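Local coordinates for surface-associated protein CshB (Streptococcus gordonii, PDB 6YZG) that probably mediates streptococcal adhesion to host surfaces, including fibronectin binding, through the non-repetitive domain 2 of this cell-wall-anchored adhesin, at residues T38-K43 against K124-A129; K53-T58 against S204-K209; P85-A90 against T110-P115; F153-T158 against F225-S230. All blocks are in the same frame, centred on the assembly; numbering follows the deposited sequence.

Interaction 1: T38-K43 against K124-A129; sequences TVKELK and KFDIEA
Thr38 and Asp126 exchange two backbone hydrogen bonds as an antiparallel pair, Val39 faces Phe125 as the non-hydrogen-bonded pair, and the short strand axes run 137° apart. Beyond Val39 the register slips by one residue: Lys124 O accepts from Lys40 N at 2.8 Å and, weakly, from Glu41 N at 3.3 Å, while Lys124 N returns a bond to Glu41 O. On one face, Val39 CG2 touches Phe125 CE1 at 3.8 Å, with the ring's CD1 edge turned to the Thr38 carbonyl. Opposite it, Glu41 and Lys124 run side by side, Glu41 OE2 lying 3.5 Å from Lys124 CD; their charged ends are linked by a water that donates to Glu41 OE2 and accepts from Lys124 NZ. Lys40 sends CG anti to its own N (chi1 180°), laying its CD 3.7 Å from Asp126 OD2. The Lys40 NZ to Asp126 OD1 salt bridge is long, 3.8 Å, and NZ has a stronger partner in Glu245 of the second subunit; a strand of that subunit also pairs with 124-126. Lys40 and Glu41 against Lys124 make a classic beta bulge between strands 33-41 and 119-131 of the antiparallel sheet.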
loop_
_atom_site.group_PDB
_atom_site.type_symbol
_atom_site.label_atom_id
_atom_site.label_comp_id
_atom_site.label_asym_id
_atom_site.label_seq_id
_atom_site.Cartn_x
_atom_site.Cartn_y
_atom_site.Cartn_z
ATOM N N THR A 38 30.203 -10.608 4.254
ATOM C CA THR A 38 31.014 -9.712 5.085
ATOM C C THR A 38 30.607 -8.275 4.809
ATOM O O THR A 38 30.523 -7.913 3.631
ATOM C CB THR A 38 32.513 -9.844 4.796
ATOM O OG1 THR A 38 32.917 -11.222 4.945
ATOM C CG2 THR A 38 33.344 -8.998 5.725
ATOM N N VAL A 39 30.308 -7.505 5.842
ATOM C CA VAL A 39 29.970 -6.087 5.634
ATOM C C VAL A 39 31.184 -5.313 5.168
ATOM O O VAL A 39 32.213 -5.277 5.910
ATOM C CB VAL A 39 29.363 -5.478 6.881
ATOM C CG1 VAL A 39 29.083 -4.032 6.620
ATOM C CG2 VAL A 39 28.150 -6.232 7.366
ATOM N N LYS A 40 31.151 -4.772 3.952
ATOM C CA LYS A 40 32.279 -3.993 3.378
ATOM C C LYS A 40 32.060 -2.504 3.691
ATOM O O LYS A 40 33.042 -1.786 3.913
ATOM C CB LYS A 40 32.295 -4.224 1.866
ATOM C CG LYS A 40 33.394 -3.491 1.118
ATOM C CD LYS A 40 33.404 -3.827 -0.343
ATOM C CE LYS A 40 34.594 -3.230 -1.056
ATOM N NZ LYS A 40 35.105 -4.182 -2.065
ATOM N N GLU A 41 30.806 -2.031 3.580
ATOM C CA GLU A 41 30.476 -0.591 3.689
ATOM C C GLU A 41 29.089 -0.444 4.304
ATOM O O GLU A 41 28.214 -1.300 4.050
ATOM C CB GLU A 41 30.451 0.082 2.304
ATOM C CG GLU A 41 31.756 0.091 1.576
ATOM C CD GLU A 41 31.634 0.937 0.327
ATOM O OE1 GLU A 41 32.321 1.994 0.268
ATOM O OE2 GLU A 41 30.739 0.612 -0.495
ATOM N N LEU A 42 28.900 0.570 5.126
ATOM C CA LEU A 42 27.604 0.975 5.670
ATOM C C LEU A 42 27.435 2.466 5.331
ATOM O O LEU A 42 27.720 3.377 6.185
ATOM C CB LEU A 42 27.532 0.716 7.186
ATOM C CG LEU A 42 27.472 -0.755 7.540
ATOM C CD1 LEU A 42 27.996 -1.022 8.946
ATOM C CD2 LEU A 42 26.048 -1.265 7.407
ATOM N N LYS A 43 26.948 2.717 4.145
ATOM C CA LYS A 43 26.821 4.077 3.617
ATOM C C LYS A 43 25.629 4.146 2.703
ATOM O O LYS A 43 25.230 3.166 2.040
ATOM C CB LYS A 43 28.066 4.535 2.868
ATOM C CG LYS A 43 29.317 4.730 3.714
ATOM C CD LYS A 43 30.370 5.626 2.942
ATOM C CE LYS A 43 31.475 6.202 3.802
ATOM N NZ LYS A 43 30.974 6.911 5.012
ATOM N N LYS A 124 26.804 -2.661 1.885
ATOM C CA LYS A 124 27.422 -3.434 0.803
ATOM C C LYS A 124 28.128 -4.631 1.433
ATOM O O LYS A 124 28.851 -4.467 2.425
ATOM C CB LYS A 124 28.408 -2.597 0.038
ATOM C CG LYS A 124 28.862 -3.239 -1.249
ATOM C CD LYS A 124 29.680 -2.260 -2.087
ATOM C CE LYS A 124 29.741 -2.560 -3.568
ATOM N NZ LYS A 124 29.700 -1.290 -4.345
ATOM N N PHE A 125 27.830 -5.785 0.884
ATOM C CA PHE A 125 28.425 -7.051 1.343
ATOM C C PHE A 125 29.378 -7.630 0.302
ATOM O O PHE A 125 29.094 -7.638 -0.845
ATOM C CB PHE A 125 27.324 -8.108 1.492
ATOM C CG PHE A 125 26.320 -7.861 2.590
ATOM C CD1 PHE A 125 26.636 -8.087 3.915
ATOM C CD2 PHE A 125 25.061 -7.399 2.306
ATOM C CE1 PHE A 125 25.717 -7.871 4.929
ATOM C CE2 PHE A 125 24.150 -7.174 3.317
ATOM C CZ PHE A 125 24.466 -7.425 4.619
ATOM N N ASP A 126 30.485 -8.141 0.818
ATOM C CA ASP A 126 31.367 -9.032 0.041
ATOM C C ASP A 126 30.709 -10.407 0.211
ATOM O O ASP A 126 30.276 -10.727 1.297
ATOM C CB ASP A 126 32.812 -8.987 0.550
ATOM C CG ASP A 126 33.646 -7.807 0.047
ATOM O OD1 ASP A 126 33.601 -7.508 -1.120
ATOM O OD2 ASP A 126 34.324 -7.190 0.854
ATOM N N ILE A 127 30.605 -11.145 -0.864
ATOM C CA ILE A 127 29.948 -12.475 -0.828
ATOM C C ILE A 127 30.948 -13.531 -1.260
ATOM O O ILE A 127 31.612 -13.313 -2.234
ATOM C CB ILE A 127 28.766 -12.517 -1.809
ATOM C CG1 ILE A 127 27.671 -11.528 -1.438
ATOM C CG2 ILE A 127 28.225 -13.931 -1.947
ATOM C CD1 ILE A 127 26.771 -11.356 -2.624
ATOM N N GLU A 128 30.962 -14.639 -0.543
ATOM C CA GLU A 128 31.776 -15.810 -0.919
ATOM C C GLU A 128 30.907 -17.051 -0.741
ATOM O O GLU A 128 30.228 -17.163 0.241
ATOM C CB GLU A 128 32.981 -15.886 0.001
ATOM C CG GLU A 128 33.737 -17.195 0.013
ATOM C CD GLU A 128 34.664 -17.097 1.211
ATOM O OE1 GLU A 128 35.460 -16.158 1.210
ATOM O OE2 GLU A 128 34.465 -17.827 2.181
ATOM N N ALA A 129 30.896 -17.889 -1.752
ATOM C CA ALA A 129 30.197 -19.174 -1.663
ATOM C C ALA A 129 31.221 -20.267 -1.879
ATOM O O ALA A 129 32.063 -20.144 -2.774
ATOM C CB ALA A 129 29.126 -19.287 -2.704
HETATM O O HOH W 1 32.459 -12.839 2.688
HETATM O O HOH W 2 30.805 0.828 -2.954
#

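Interaction 2: K53-T58 against S204-K209; sequences KRVAGT and SVDWYK
A helix terminus docked on a 3-10 turn is joined here by a reciprocal pair of side-chain to main-chain bonds: Arg54, near the end of helix 49-55, and Lys209, in the 3-10 segment that starts at Trp207, each reach the other's carbonyl oxygen. Arg54 NH1 donates to Lys209 O at 2.8 Å with an N-H...O angle of 162°. The oxygen lies in the guanidinium plane, at its edge, whereas NH1 stands above the carbonyl plane rather than on a lone pair. An extended chain from CG to NE carries the group there, bringing CD within 3.3 Å of the same oxygen; NE is held separately by Asp285 of the second subunit in a salt bridge. Between the two bonds the aliphatic parts close up, Arg54 CB 4.0 Å from Lys209 CB and Val55 CG1 crossing the Lys209 chain at CG. That lysine is bent at chi2 (-53°) and chi4 (66°), which folds NZ back onto Arg54 O. The helix gives way to a type II turn from Val55 to Thr58, where Val55 O accepts from both Thr58 N and Thr58 OG1, reached from one face of its plane. Asp206 OD2, which also bonds Thr60, takes part in a bridge across the contact: a single water donates to Asp206 OD2 and Thr58 OG1 and accepts from Lys209 NZ at 2.9 Å.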
loop_
_atom_site.group_PDB
_atom_site.type_symbol
_atom_site.label_atom_id
_atom_site.label_comp_id
_atom_site.label_asym_id
_atom_site.label_seq_id
_atom_site.Cartn_x
_atom_site.Cartn_y
_atom_site.Cartn_z
ATOM N N LYS A 53 27.876 9.924 -10.593
ATOM C CA LYS A 53 27.718 10.063 -12.060
ATOM C C LYS A 53 26.336 10.582 -12.460
ATOM O O LYS A 53 26.243 11.276 -13.436
ATOM C CB LYS A 53 28.133 8.768 -12.757
ATOM C CG LYS A 53 29.600 8.408 -12.554
ATOM C CD LYS A 53 30.012 7.051 -13.040
ATOM C CE LYS A 53 31.320 6.566 -12.447
ATOM N NZ LYS A 53 31.636 5.186 -12.887
ATOM N N ARG A 54 25.291 10.214 -11.734
ATOM C CA ARG A 54 23.958 10.687 -12.060
ATOM C C ARG A 54 23.836 12.201 -11.815
ATOM O O ARG A 54 23.070 12.823 -12.542
ATOM C CB ARG A 54 22.870 9.953 -11.268
ATOM C CG ARG A 54 22.815 8.464 -11.616
ATOM C CD ARG A 54 21.735 7.841 -10.800
ATOM N NE ARG A 54 21.517 6.408 -11.109
ATOM C CZ ARG A 54 20.594 5.676 -10.528
ATOM N NH1 ARG A 54 19.838 6.158 -9.557
ATOM N NH2 ARG A 54 20.484 4.367 -10.785
ATOM N N VAL A 55 24.523 12.752 -10.814
ATOM C CA VAL A 55 24.333 14.217 -10.530
ATOM C C VAL A 55 25.430 15.032 -11.238
ATOM O O VAL A 55 25.299 16.279 -11.202
ATOM C CB VAL A 55 24.303 14.549 -9.019
ATOM C CG1 VAL A 55 23.101 13.954 -8.337
ATOM C CG2 VAL A 55 25.567 14.155 -8.307
ATOM N N ALA A 56 26.436 14.423 -11.830
ATOM C CA ALA A 56 27.559 15.188 -12.434
ATOM C C ALA A 56 26.988 16.195 -13.435
ATOM O O ALA A 56 26.162 15.815 -14.300
ATOM C CB ALA A 56 28.483 14.241 -13.135
ATOM N N GLY A 57 27.469 17.441 -13.327
ATOM C CA GLY A 57 27.140 18.447 -14.355
ATOM C C GLY A 57 25.754 19.013 -14.197
ATOM O O GLY A 57 25.300 19.745 -15.108
ATOM N N THR A 58 25.083 18.760 -13.076
ATOM C CA THR A 58 23.765 19.331 -12.752
ATOM C C THR A 58 23.883 20.243 -11.546
ATOM O O THR A 58 24.942 20.298 -10.845
ATOM C CB THR A 58 22.707 18.247 -12.443
ATOM O OG1 THR A 58 22.985 17.747 -11.120
ATOM C CG2 THR A 58 22.670 17.112 -13.440
ATOM N N SER A 204 19.454 17.658 1.394
ATOM C CA SER A 204 20.855 17.211 1.342
ATOM C C SER A 204 21.076 16.215 0.182
ATOM O O SER A 204 22.245 15.961 -0.143
ATOM C CB SER A 204 21.256 16.569 2.627
ATOM O OG SER A 204 20.650 15.252 2.782
ATOM N N VAL A 205 20.032 15.709 -0.424
ATOM C CA VAL A 205 20.093 14.700 -1.508
ATOM C C VAL A 205 19.183 15.110 -2.661
ATOM O O VAL A 205 18.089 15.687 -2.409
ATOM C CB VAL A 205 19.693 13.350 -0.914
ATOM C CG1 VAL A 205 19.592 12.335 -2.032
ATOM C CG2 VAL A 205 20.598 12.889 0.201
ATOM N N ASP A 206 19.559 14.788 -3.878
ATOM C CA ASP A 206 18.732 14.885 -5.082
ATOM C C ASP A 206 17.955 13.572 -5.273
ATOM O O ASP A 206 18.490 12.615 -5.866
ATOM C CB ASP A 206 19.526 15.260 -6.317
ATOM C CG ASP A 206 18.614 15.413 -7.535
ATOM O OD1 ASP A 206 17.404 15.174 -7.439
ATOM O OD2 ASP A 206 19.138 15.853 -8.584
ATOM N N TRP A 207 16.780 13.461 -4.684
ATOM C CA TRP A 207 16.025 12.192 -4.659
ATOM C C TRP A 207 15.646 11.821 -6.073
ATOM O O TRP A 207 15.405 10.639 -6.326
ATOM C CB TRP A 207 14.789 12.347 -3.762
ATOM C CG TRP A 207 15.205 12.688 -2.377
ATOM C CD1 TRP A 207 15.143 13.926 -1.792
ATOM C CD2 TRP A 207 15.944 11.866 -1.448
ATOM N NE1 TRP A 207 15.703 13.872 -0.570
ATOM C CE2 TRP A 207 16.192 12.618 -0.271
ATOM C CE3 TRP A 207 16.376 10.524 -1.447
ATOM C CZ2 TRP A 207 16.847 12.145 0.852
ATOM C CZ3 TRP A 207 17.012 10.053 -0.347
ATOM C CH2 TRP A 207 17.289 10.830 0.781
ATOM N N TYR A 208 15.502 12.763 -7.004
ATOM C CA TYR A 208 15.145 12.392 -8.388
ATOM C C TYR A 208 16.248 11.518 -8.983
ATOM O O TYR A 208 15.942 10.720 -9.924
ATOM C CB TYR A 208 14.923 13.625 -9.263
ATOM C CG TYR A 208 13.808 14.463 -8.744
ATOM C CD1 TYR A 208 12.514 13.977 -8.674
ATOM C CD2 TYR A 208 14.058 15.768 -8.341
ATOM C CE1 TYR A 208 11.465 14.777 -8.209
ATOM C CE2 TYR A 208 13.043 16.540 -7.808
ATOM C CZ TYR A 208 11.747 16.052 -7.746
ATOM O OH TYR A 208 10.766 16.871 -7.227
ATOM N N LYS A 209 17.467 11.631 -8.500
ATOM C CA LYS A 209 18.596 10.805 -9.004
ATOM C C LYS A 209 18.727 9.522 -8.158
ATOM O O LYS A 209 19.659 8.757 -8.425
ATOM C CB LYS A 209 19.897 11.584 -9.156
ATOM C CG LYS A 209 19.767 12.726 -10.168
ATOM C CD LYS A 209 19.219 12.244 -11.507
ATOM C CE LYS A 209 19.000 13.340 -12.545
ATOM N NZ LYS A 209 20.279 13.949 -12.965
HETATM O O HOH W 3 20.816 15.851 -10.838
#

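Interaction 3: P85-A90 against T110-P115; sequences PSVTGA and TQLVYP
Tyr114 turns CG away from its backbone N (chi1 -165°), and one face of its phenol ring comes beneath Pro85. Pro85 CG sits 3.6 Å from the ring centroid and only 5° off the normal, a CH-pi contact over the middle of the face. Val87 divides its methyls: CG1, opposite the backbone N, meets Leu112 CD2 at 3.7 Å, and CG2 meets Tyr114 CD1, neither over the face nor at the edge. Both side-chain pairs cross at about a right angle. Further along, the Thr88 methyl CG2 approaches Pro115 CG, while Leu112 CD1 lies 3.6 Å from Thr88 O.

The backbones run in nearly opposite directions, 161° apart end to end, yet form just one antiparallel bridge, the hydrogen-bonded pair Thr88 and Val113. Thr88 N donates to Val113 O and Val113 N to Thr88 O, each at 2.9 Å and nearly along the C=O axis. Thr88 OG1 accepts from Ala90 N at 3.1 Å, an ST turn that bends the chain just after the bridge.

Trp121 of strand 119-131 stacks on the Tyr114 ring, and Met258 of the second subunit packs on Leu112. A water donates to Pro85 O and hydrogen-bonds Tyr114 OH, lying in the ring plane at its edge. The chemistry joins two parts of the long connection between strands 71-72 and 119-131, neither with regular strand structure: one two-bond bridge fixes their alignment, apolar contacts of Val87, Leu112 and Tyr114, with Pro85 over the ring, supply the packing, and water serves the phenol oxygen of a buried tyrosine.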
loop_
_atom_site.group_PDB
_atom_site.type_symbol
_atom_site.label_atom_id
_atom_site.label_comp_id
_atom_site.label_asym_id
_atom_site.label_seq_id
_atom_site.Cartn_x
_atom_site.Cartn_y
_atom_site.Cartn_z
ATOM N N PRO A 85 19.878 4.031 14.416
ATOM C CA PRO A 85 19.955 2.603 14.735
ATOM C C PRO A 85 21.121 1.971 13.969
ATOM O O PRO A 85 21.881 2.622 13.312
ATOM C CB PRO A 85 18.612 2.094 14.312
ATOM C CG PRO A 85 18.322 2.925 13.074
ATOM C CD PRO A 85 18.807 4.306 13.438
ATOM N N SER A 86 21.313 0.682 14.219
ATOM C CA SER A 86 22.239 -0.165 13.452
ATOM C C SER A 86 21.393 -1.064 12.564
ATOM O O SER A 86 20.249 -1.406 12.869
ATOM C CB SER A 86 23.181 -0.971 14.312
ATOM O OG SER A 86 24.035 -0.113 15.087
ATOM N N VAL A 87 21.980 -1.444 11.457
ATOM C CA VAL A 87 21.403 -2.487 10.602
ATOM C C VAL A 87 21.408 -3.786 11.392
ATOM O O VAL A 87 22.450 -4.070 12.056
ATOM C CB VAL A 87 22.186 -2.612 9.301
ATOM C CG1 VAL A 87 21.605 -3.711 8.432
ATOM C CG2 VAL A 87 22.216 -1.280 8.544
ATOM N N THR A 88 20.339 -4.533 11.350
ATOM C CA THR A 88 20.253 -5.751 12.204
ATOM C C THR A 88 19.302 -6.773 11.616
ATOM O O THR A 88 18.401 -6.423 10.894
ATOM C CB THR A 88 19.837 -5.361 13.619
ATOM O OG1 THR A 88 19.972 -6.489 14.499
ATOM C CG2 THR A 88 18.445 -4.811 13.656
ATOM N N GLY A 89 19.529 -8.061 11.961
ATOM C CA GLY A 89 18.554 -9.112 11.659
ATOM C C GLY A 89 17.823 -9.539 12.901
ATOM O O GLY A 89 17.009 -10.472 12.809
ATOM N N ALA A 90 18.280 -9.015 14.022
ATOM C CA ALA A 90 17.824 -9.489 15.342
ATOM C C ALA A 90 16.339 -9.229 15.431
ATOM O O ALA A 90 15.993 -8.051 15.395
ATOM C CB ALA A 90 18.611 -8.794 16.430
ATOM N N THR A 110 13.480 -13.462 7.713
ATOM C CA THR A 110 14.254 -13.347 6.471
ATOM C C THR A 110 14.464 -11.878 6.091
ATOM O O THR A 110 14.891 -11.630 4.958
ATOM C CB THR A 110 13.581 -14.182 5.393
ATOM O OG1 THR A 110 12.255 -13.662 5.322
ATOM C CG2 THR A 110 13.627 -15.665 5.714
ATOM N N GLN A 111 14.362 -10.950 7.019
ATOM C CA GLN A 111 14.549 -9.530 6.683
ATOM C C GLN A 111 15.738 -8.952 7.426
ATOM O O GLN A 111 15.848 -9.126 8.676
ATOM C CB GLN A 111 13.290 -8.751 7.034
ATOM C CG GLN A 111 12.162 -9.005 6.098
ATOM C CD GLN A 111 10.943 -8.194 6.418
ATOM O OE1 GLN A 111 10.917 -7.453 7.402
ATOM N NE2 GLN A 111 9.949 -8.398 5.593
ATOM N N LEU A 112 16.542 -8.140 6.763
ATOM C CA LEU A 112 17.543 -7.284 7.390
ATOM C C LEU A 112 17.007 -5.856 7.415
ATOM O O LEU A 112 16.524 -5.389 6.402
ATOM C CB LEU A 112 18.833 -7.383 6.595
ATOM C CG LEU A 112 20.086 -6.886 7.299
ATOM C CD1 LEU A 112 20.489 -7.882 8.397
ATOM C CD2 LEU A 112 21.211 -6.670 6.303
ATOM N N VAL A 113 16.996 -5.243 8.589
ATOM C CA VAL A 113 16.294 -3.952 8.741
ATOM C C VAL A 113 17.182 -2.900 9.405
ATOM O O VAL A 113 18.183 -3.202 9.923
ATOM C CB VAL A 113 15.008 -4.154 9.572
ATOM C CG1 VAL A 113 13.971 -5.016 8.865
ATOM C CG2 VAL A 113 15.316 -4.713 10.953
ATOM N N TYR A 114 16.733 -1.660 9.315
ATOM C CA TYR A 114 17.355 -0.476 9.966
ATOM C C TYR A 114 16.179 0.041 10.781
ATOM O O TYR A 114 15.438 0.826 10.248
ATOM C CB TYR A 114 17.842 0.498 8.896
ATOM C CG TYR A 114 18.794 1.561 9.367
ATOM C CD1 TYR A 114 20.027 1.235 9.898
ATOM C CD2 TYR A 114 18.476 2.891 9.201
ATOM C CE1 TYR A 114 20.916 2.216 10.263
ATOM C CE2 TYR A 114 19.343 3.882 9.577
ATOM C CZ TYR A 114 20.572 3.543 10.101
ATOM O OH TYR A 114 21.434 4.506 10.454
ATOM N N PRO A 115 16.013 -0.451 12.024
ATOM C CA PRO A 115 14.748 -0.368 12.726
ATOM C C PRO A 115 14.212 0.922 13.344
ATOM O O PRO A 115 13.728 0.892 14.412
ATOM C CB PRO A 115 14.845 -1.553 13.691
ATOM C CG PRO A 115 16.263 -1.524 14.088
ATOM C CD PRO A 115 17.001 -1.196 12.795
HETATM O O HOH W 4 23.833 3.620 11.513
HETATM O O HOH W 5 15.949 -11.070 10.682
#

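Interaction 4: F153-T158 against F225-S230; sequences FAIFTT and FGPNRS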
loop_
_atom_site.group_PDB
_atom_site.type_symbol
_atom_site.label_atom_id
_atom_site.label_comp_id
_atom_site.label_asym_id
_atom_site.label_seq_id
_atom_site.Cartn_x
_atom_site.Cartn_y
_atom_site.Cartn_z
ATOM N N PHE A 153 12.125 4.217 -1.363
ATOM C CA PHE A 153 13.105 3.705 -2.337
ATOM C C PHE A 153 13.879 2.544 -1.746
ATOM O O PHE A 153 14.451 2.655 -0.644
ATOM C CB PHE A 153 14.068 4.831 -2.742
ATOM C CG PHE A 153 13.410 6.130 -3.183
ATOM C CD1 PHE A 153 12.271 6.128 -3.966
ATOM C CD2 PHE A 153 13.900 7.311 -2.734
ATOM C CE1 PHE A 153 11.680 7.318 -4.340
ATOM C CE2 PHE A 153 13.270 8.519 -3.019
ATOM C CZ PHE A 153 12.217 8.518 -3.906
ATOM N N ALA A 154 13.988 1.469 -2.531
ATOM C CA ALA A 154 14.973 0.390 -2.285
ATOM C C ALA A 154 15.675 0.114 -3.608
ATOM O O ALA A 154 15.030 -0.097 -4.645
ATOM C CB ALA A 154 14.310 -0.827 -1.701
ATOM N N ILE A 155 16.994 0.124 -3.537
ATOM C CA ILE A 155 17.875 0.001 -4.727
ATOM C C ILE A 155 18.809 -1.172 -4.454
ATOM O O ILE A 155 19.398 -1.238 -3.370
ATOM C CB ILE A 155 18.673 1.291 -4.981
ATOM C CG1 ILE A 155 17.713 2.459 -5.250
ATOM C CG2 ILE A 155 19.655 1.092 -6.117
ATOM C CD1 ILE A 155 18.382 3.812 -5.102
ATOM N N PHE A 156 19.076 -2.004 -5.447
ATOM C CA PHE A 156 19.943 -3.186 -5.381
ATOM C C PHE A 156 21.096 -3.024 -6.353
ATOM O O PHE A 156 20.830 -2.727 -7.542
ATOM C CB PHE A 156 19.141 -4.435 -5.742
ATOM C CG PHE A 156 17.856 -4.635 -4.965
ATOM C CD1 PHE A 156 16.745 -3.878 -5.324
ATOM C CD2 PHE A 156 17.787 -5.477 -3.861
ATOM C CE1 PHE A 156 15.554 -4.020 -4.636
ATOM C CE2 PHE A 156 16.583 -5.610 -3.164
ATOM C CZ PHE A 156 15.487 -4.865 -3.570
ATOM N N THR A 157 22.310 -3.266 -5.886
ATOM C CA THR A 157 23.485 -3.236 -6.779
ATOM C C THR A 157 24.200 -4.572 -6.724
ATOM O O THR A 157 24.158 -5.320 -5.762
ATOM C CB THR A 157 24.426 -2.075 -6.492
ATOM O OG1 THR A 157 25.092 -2.338 -5.259
ATOM C CG2 THR A 157 23.699 -0.745 -6.436
ATOM N N THR A 158 24.918 -4.844 -7.827
ATOM C CA THR A 158 25.692 -6.079 -7.945
ATOM C C THR A 158 26.965 -5.809 -8.767
ATOM O O THR A 158 26.962 -4.934 -9.642
ATOM C CB THR A 158 24.870 -7.178 -8.637
ATOM O OG1 THR A 158 25.657 -8.369 -8.690
ATOM C CG2 THR A 158 24.371 -6.795 -10.029
ATOM N N PHE A 225 19.132 -2.094 -9.792
ATOM C CA PHE A 225 17.700 -2.379 -9.879
ATOM C C PHE A 225 16.913 -1.553 -8.889
ATOM O O PHE A 225 17.302 -1.443 -7.729
ATOM C CB PHE A 225 17.420 -3.855 -9.599
ATOM C CG PHE A 225 16.006 -4.288 -9.849
ATOM C CD1 PHE A 225 15.470 -4.293 -11.128
ATOM C CD2 PHE A 225 15.187 -4.658 -8.800
ATOM C CE1 PHE A 225 14.148 -4.692 -11.334
ATOM C CE2 PHE A 225 13.875 -5.066 -9.012
ATOM C CZ PHE A 225 13.376 -5.041 -10.271
ATOM N N GLY A 226 15.819 -1.007 -9.388
ATOM C CA GLY A 226 14.926 -0.212 -8.543
ATOM C C GLY A 226 15.270 1.264 -8.587
ATOM O O GLY A 226 16.215 1.629 -9.198
ATOM N N PRO A 227 14.562 2.105 -7.831
ATOM C CA PRO A 227 13.469 1.690 -6.983
ATOM C C PRO A 227 12.123 1.493 -7.692
ATOM O O PRO A 227 11.764 2.177 -8.543
ATOM C CB PRO A 227 13.399 2.849 -5.972
ATOM C CG PRO A 227 13.763 4.027 -6.804
ATOM C CD PRO A 227 14.889 3.506 -7.671
ATOM N N ASN A 228 11.420 0.484 -7.229
ATOM C CA ASN A 228 10.086 0.171 -7.770
ATOM C C ASN A 228 9.036 0.034 -6.671
ATOM O O ASN A 228 9.317 0.190 -5.522
ATOM C CB ASN A 228 10.087 -1.231 -8.357
ATOM C CG ASN A 228 11.187 -1.443 -9.359
ATOM O OD1 ASN A 228 11.316 -0.710 -10.305
ATOM N ND2 ASN A 228 11.993 -2.453 -9.110
ATOM N N ARG A 229 7.832 -0.303 -7.133
ATOM C CA ARG A 229 6.690 -0.708 -6.271
ATOM C C ARG A 229 5.910 -1.814 -6.981
ATOM O O ARG A 229 5.796 -1.804 -8.184
ATOM C CB ARG A 229 5.883 0.487 -5.788
ATOM C CG ARG A 229 5.457 1.485 -6.847
ATOM C CD ARG A 229 4.839 2.646 -6.136
ATOM N NE ARG A 229 3.979 2.206 -5.058
ATOM C CZ ARG A 229 2.676 2.396 -5.050
ATOM N NH1 ARG A 229 1.940 1.965 -4.046
ATOM N NH2 ARG A 229 2.130 3.047 -6.054
ATOM N N SER A 230 5.451 -2.795 -6.210
ATOM C CA SER A 230 4.614 -3.926 -6.704
ATOM C C SER A 230 3.290 -3.332 -7.198
ATOM O O SER A 230 2.901 -2.315 -6.582
ATOM C CB SER A 230 4.371 -4.988 -5.647
ATOM O OG SER A 230 3.324 -5.855 -6.077
HETATM O O HOH W 6 11.220 1.260 -3.778
HETATM O O HOH W 7 12.645 -1.434 -5.243
#
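Phe156 and Phe225 project from the same face of the sheet and lie side by side, pointing the same way, although their first torsions differ. Phe156 places CG anti to its carbonyl carbon (chi1 -52°), whereas Phe225 places it opposite the backbone N (chi1 -172°). The rings are inclined to each other: Phe156 CD1 comes to the edge of the Phe225 ring, near its plane, 3.9 Å from Phe225 CD2, which stands out of the Phe156 ring plane. The same CD1 edge faces Phe225 O at 3.5 Å. Beneath them the two residues form an antiparallel hydrogen-bonded pair, Phe156 N to Phe225 O and Phe225 N to Phe156 O both 2.9 Å, with each donor in the carbonyl plane.

Pro227 follows a cis peptide bond, and its ring packs against strand 153-158, between Phe153 and Ile155. Its CG is 3.8 Å from Phe153 CD1, approaching that ring obliquely, and its CD is 3.9 Å from Ile155 CG1. Gly226, at phi 93°, precedes it, and its CA passes close to Ala154 O. Past this break direct pairing gives way to water: one molecule donates to Ala154 O and accepts from Asn228 N.

Phe248 of the second subunit meets Phe156 edge-to-face, and strand 153-158 pairs with a strand of that subunit, continuing the sheet across the interface. The chemistry implies a buried join in which aromatic and proline contacts supply the apolar packing on both faces, while a glycine, a cis proline and bridging water carry the strands past an interruption in their hydrogen bonding.

Overall arrangement
Interactions 3 and 4 are buried, interaction 1 is partly so, and interaction 2 lies at the surface. Interactions 1 and 3 touch: Phe125 CZ meets Leu112 CD2 at 3.7 Å, linking the bulged sheet to segments 85-90 and 110-115. Interactions 2 and 4 also meet, Trp207 CE3 lying 4.0 Å from Phe153 CE2, though their centres are about 17 Å apart. Strand pairing dominates interaction 1, with charged groups on its more open face; interaction 4 pairs strands of a separate sheet with apolar side chains on both faces. Interaction 3 has a lone bridge, and interaction 2 relies on side-chain to backbone bonds. All four adjoin the second subunit.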